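Local coordinates for PUA domain-containing protein (Pyrococcus horikoshii, PDB 3D79) that is of unknown function but carries a PUA domain and therefore probably binds RNA, at residues 111-116 and 163-168; 96-101 and 132-137. All blocks are in the same frame, centred on the assembly; numbering follows the deposited sequence.

Both contacts lie in the C-terminal PUA domain and belong to one mixed, curled sheet. Their centres are about 11 Å apart. Along the chain the segments alternate: 96-101, 111-116, 132-137, 163-168. Contact 1 is an antiparallel pairing of the short strand 113-114 with strand 161-165. Contact 2 is the parallel pairing of strand 96-99 with strand 130-135. Strand 141-147 joins them, since it runs antiparallel to both 130-135 and 161-165. The contacts also meet through valines. V113 of contact 1 packs on V99 and V133 of contact 2, and V163 packs on V97. The two pairings thus share one apolar interior, which the sheet curls around.

Contact 1: 111-116 and 163-168; sequences ADVMAP and VKVIHH
D112 OD1 is held by two donors, the backbone N of V165 at 2.9 Å and a water. The V165 N-H comes from above the carboxylate plane, 41° out of it. The water also donates to V165 O. OD1 thus holds V165 N directly and V165 O through the water. OD2 uses its syn lone pair for a salt bridge to K164 NZ at 2.8 Å. K164 starts out pointing away from 111-116, but its chain bends about CB-CG (chi2 73°) and brings NZ back to the syn side of OD2, with CD alongside at the carboxylate. K161 adds a long, weak ion pair to OD2. These bonds limit the rotation of the carboxylate, and the nearby lysine would probably help to keep it ionised.

Next to D112 the two backbones pair. V113 and V163 form an antiparallel hydrogen-bonded pair. V113 N donates to V163 O at 3.1 Å, and V163 N donates to V113 O at 3.2 Å. Their side chains lie side by side and point the same way, with V113 CB and V163 CB 3.8 Å apart. V113 CG2 also reaches V165 CG2 at 4.2 Å, where the two side chains cross at about a right angle. V113 and V163 are buried, and they continue inward onto V99, V133, V131 and V97. Beyond V165 the chain turns a corner at I166, and I166 and H167 both face I144 in a classic beta bulge. The short strand 113-114 thus closes onto strand 161-165 in the curled, barrel-like sheet of a PUA domain.

Contact 2: 96-101 and 132-137; sequences RVVVDE and FVVEEK
V99 CG1 meets V133 CG1 at 3.8 Å in the buried centre of this parallel strand pair, part of the mixed sheet of the PUA fold. V97 lies on the same face, which V113 helps to cover. On the other face V98 CG2 touches V134 CG2 at 3.9 Å, and V98 CG1 rests on E136 CB. Further along that face R96 lies over F132. Its CA sits over one face of the ring, 3.9 Å from the centroid, in a CH-pi contact, and its CB reaches CZ near the rim. F132 chi1 of 68° places the ring between its own backbone N and carbonyl carbon, where it turns in under R96. The guanidinium group leads away to D120 and to W93 O.

The backbones are joined by four hydrogen bonds that step from strand to strand: V97 N to F132 O, V134 N to V97 O, V99 N to V134 O, and E136 N to V99 O. The last is 3.0 Å long and marks the polar end. There E135 OE1 turns to the backbone N of R140. A water bridges the two segments, donating to E136 OE2 at 2.6 Å and accepting from E101 N at 2.8 Å.

Contact 1: 111-116 and 163-168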
# COMPACT_ATOMS: atom_id res chain seq x y z
N ALA A 111 11.42 5.80 -8.86
CA ALA A 111 12.53 5.04 -8.30
C ALA A 111 12.07 4.07 -7.22
O ALA A 111 11.10 4.34 -6.50
CB ALA A 111 13.61 5.98 -7.74
N ASP A 112 12.77 2.95 -7.09
CA ASP A 112 12.51 2.00 -6.01
C ASP A 112 13.08 2.56 -4.71
O ASP A 112 13.84 3.53 -4.73
CB ASP A 112 13.10 0.63 -6.35
CG ASP A 112 12.34 -0.05 -7.48
OD1 ASP A 112 11.10 0.08 -7.52
OD2 ASP A 112 12.98 -0.72 -8.32
N VAL A 113 12.70 1.96 -3.59
CA VAL A 113 13.20 2.45 -2.30
C VAL A 113 14.54 1.81 -1.96
O VAL A 113 14.66 0.59 -1.91
CB VAL A 113 12.20 2.22 -1.15
CG1 VAL A 113 12.72 2.87 0.15
CG2 VAL A 113 10.84 2.78 -1.51
N MET A 114 15.54 2.65 -1.73
CA MET A 114 16.88 2.19 -1.39
C MET A 114 17.10 2.25 0.12
O MET A 114 16.66 3.18 0.77
CB MET A 114 17.93 3.04 -2.11
CG MET A 114 17.72 3.14 -3.63
SD MET A 114 17.75 1.53 -4.44
CE MET A 114 19.44 1.01 -4.14
N ALA A 115 17.80 1.25 0.66
CA ALA A 115 18.04 1.14 2.10
C ALA A 115 18.61 2.39 2.79
O ALA A 115 18.21 2.69 3.92
CB ALA A 115 18.88 -0.09 2.43
N PRO A 116 19.56 3.11 2.15
CA PRO A 116 20.09 4.31 2.84
C PRO A 116 19.06 5.38 3.22
O PRO A 116 19.31 6.17 4.13
CB PRO A 116 21.13 4.88 1.87
CG PRO A 116 20.85 4.23 0.55
CD PRO A 116 20.25 2.88 0.86
N VAL A 163 12.71 -1.89 -1.46
CA VAL A 163 11.32 -2.07 -1.91
C VAL A 163 11.20 -1.93 -3.41
O VAL A 163 11.63 -0.93 -3.98
CB VAL A 163 10.36 -1.05 -1.25
CG1 VAL A 163 8.92 -1.25 -1.72
CG2 VAL A 163 10.44 -1.12 0.28
N LYS A 164 10.61 -2.94 -4.06
CA LYS A 164 10.21 -2.83 -5.46
C LYS A 164 8.86 -2.14 -5.53
O LYS A 164 7.84 -2.73 -5.15
CB LYS A 164 10.13 -4.22 -6.11
CG LYS A 164 9.86 -4.19 -7.61
CD LYS A 164 11.11 -3.73 -8.36
CE LYS A 164 10.78 -3.26 -9.75
NZ LYS A 164 11.87 -2.42 -10.31
N VAL A 165 8.85 -0.89 -5.99
CA VAL A 165 7.62 -0.10 -6.07
C VAL A 165 6.74 -0.58 -7.23
O VAL A 165 7.24 -0.84 -8.33
CB VAL A 165 7.91 1.42 -6.19
CG1 VAL A 165 6.62 2.21 -6.42
CG2 VAL A 165 8.63 1.91 -4.93
N ILE A 166 5.45 -0.73 -6.96
CA ILE A 166 4.49 -1.16 -7.99
C ILE A 166 3.45 -0.09 -8.32
O ILE A 166 2.73 -0.19 -9.32
CB ILE A 166 3.79 -2.51 -7.63
CG1 ILE A 166 2.86 -2.34 -6.41
CG2 ILE A 166 4.83 -3.61 -7.40
CD1 ILE A 166 2.04 -3.60 -6.08
N HIS A 167 3.37 0.94 -7.48
CA HIS A 167 2.42 2.03 -7.64
C HIS A 167 2.88 3.17 -6.75
O HIS A 167 3.20 2.95 -5.58
CB HIS A 167 0.99 1.55 -7.31
CG HIS A 167 0.00 2.66 -7.10
ND1 HIS A 167 -0.94 2.65 -6.09
CD2 HIS A 167 -0.20 3.82 -7.78
CE1 HIS A 167 -1.66 3.75 -6.15
NE2 HIS A 167 -1.23 4.48 -7.16
N HIS A 168 2.95 4.37 -7.31
CA HIS A 168 3.36 5.54 -6.53
C HIS A 168 2.48 6.74 -6.83
O HIS A 168 1.84 6.81 -7.88
CB HIS A 168 4.85 5.87 -6.77
CG HIS A 168 5.18 6.27 -8.17
ND1 HIS A 168 5.07 7.57 -8.62
CD2 HIS A 168 5.64 5.55 -9.22
CE1 HIS A 168 5.44 7.63 -9.89
NE2 HIS A 168 5.78 6.41 -10.28
O HOH W 1 9.42 0.56 -9.63

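Contact 2: 96-101 and 132-137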
# COMPACT_ATOMS: atom_id res chain seq x y z
N ARG A 96 4.67 -0.62 7.18
CA ARG A 96 5.25 0.67 6.83
C ARG A 96 6.73 0.58 6.49
O ARG A 96 7.48 -0.21 7.08
CB ARG A 96 5.07 1.67 7.98
CG ARG A 96 6.09 1.50 9.10
CD ARG A 96 5.83 2.43 10.27
NE ARG A 96 6.72 2.13 11.39
CZ ARG A 96 6.53 1.16 12.28
NH1 ARG A 96 5.47 0.37 12.21
NH2 ARG A 96 7.42 0.98 13.26
N VAL A 97 7.12 1.41 5.54
CA VAL A 97 8.51 1.72 5.26
C VAL A 97 8.61 3.23 5.28
O VAL A 97 7.99 3.91 4.46
CB VAL A 97 8.95 1.16 3.89
CG1 VAL A 97 10.39 1.55 3.59
CG2 VAL A 97 8.77 -0.36 3.86
N VAL A 98 9.34 3.77 6.26
CA VAL A 98 9.42 5.22 6.44
C VAL A 98 10.74 5.74 5.87
O VAL A 98 11.80 5.24 6.23
CB VAL A 98 9.31 5.61 7.93
CG1 VAL A 98 9.11 7.11 8.06
CG2 VAL A 98 8.14 4.87 8.58
N VAL A 99 10.64 6.74 5.00
CA VAL A 99 11.82 7.32 4.33
C VAL A 99 12.09 8.77 4.72
O VAL A 99 11.18 9.50 5.13
CB VAL A 99 11.75 7.19 2.77
CG1 VAL A 99 11.66 5.73 2.35
CG2 VAL A 99 10.61 8.01 2.19
N ASP A 100 13.35 9.18 4.57
CA ASP A 100 13.75 10.57 4.82
C ASP A 100 13.36 11.49 3.65
O ASP A 100 12.95 11.01 2.59
CB ASP A 100 15.24 10.70 5.21
CG ASP A 100 16.22 10.17 4.15
OD1 ASP A 100 15.91 10.11 2.94
OD2 ASP A 100 17.36 9.84 4.54
N GLU A 101 13.49 12.80 3.86
CA GLU A 101 13.04 13.77 2.85
C GLU A 101 13.83 13.69 1.55
O GLU A 101 13.29 13.98 0.48
CB GLU A 101 13.04 15.20 3.42
CG GLU A 101 14.40 15.69 3.91
CD GLU A 101 14.33 17.07 4.56
OE1 GLU A 101 15.04 17.29 5.56
OE2 GLU A 101 13.54 17.92 4.08
N PHE A 132 3.78 -0.38 2.30
CA PHE A 132 3.63 0.99 1.82
C PHE A 132 4.80 1.84 2.28
O PHE A 132 5.46 1.52 3.27
CB PHE A 132 2.29 1.62 2.23
CG PHE A 132 2.17 1.88 3.70
CD1 PHE A 132 2.55 3.11 4.23
CD2 PHE A 132 1.67 0.90 4.55
CE1 PHE A 132 2.45 3.35 5.60
CE2 PHE A 132 1.56 1.14 5.92
CZ PHE A 132 1.95 2.37 6.44
N VAL A 133 5.04 2.92 1.55
CA VAL A 133 6.16 3.81 1.78
C VAL A 133 5.61 5.17 2.20
O VAL A 133 4.75 5.72 1.52
CB VAL A 133 7.02 3.98 0.51
CG1 VAL A 133 8.26 4.83 0.80
CG2 VAL A 133 7.42 2.61 -0.05
N VAL A 134 6.09 5.68 3.33
CA VAL A 134 5.66 7.00 3.82
C VAL A 134 6.86 7.85 4.17
O VAL A 134 7.89 7.32 4.60
CB VAL A 134 4.74 6.90 5.07
CG1 VAL A 134 3.33 6.49 4.65
CG2 VAL A 134 5.32 5.94 6.11
N GLU A 135 6.73 9.17 4.01
CA GLU A 135 7.81 10.08 4.39
C GLU A 135 7.65 10.52 5.85
O GLU A 135 6.53 10.63 6.34
CB GLU A 135 7.91 11.28 3.44
CG GLU A 135 6.61 12.03 3.14
CD GLU A 135 6.20 13.00 4.24
OE1 GLU A 135 4.98 13.18 4.44
OE2 GLU A 135 7.08 13.58 4.92
N GLU A 136 8.77 10.75 6.51
CA GLU A 136 8.79 10.85 7.97
C GLU A 136 8.16 12.12 8.59
O GLU A 136 7.90 12.15 9.79
CB GLU A 136 10.20 10.60 8.52
CG GLU A 136 11.24 11.67 8.18
CD GLU A 136 12.61 11.38 8.80
OE1 GLU A 136 12.68 10.80 9.90
OE2 GLU A 136 13.63 11.75 8.18
N LYS A 137 7.88 13.14 7.78
CA LYS A 137 7.31 14.37 8.33
C LYS A 137 5.78 14.33 8.52
O LYS A 137 5.31 14.22 9.65
CB LYS A 137 7.75 15.60 7.54
CG LYS A 137 7.21 16.91 8.10
CD LYS A 137 7.96 18.12 7.56
CE LYS A 137 7.27 19.43 7.97
NZ LYS A 137 6.92 19.49 9.43
O HOH W 2 13.38 13.67 6.49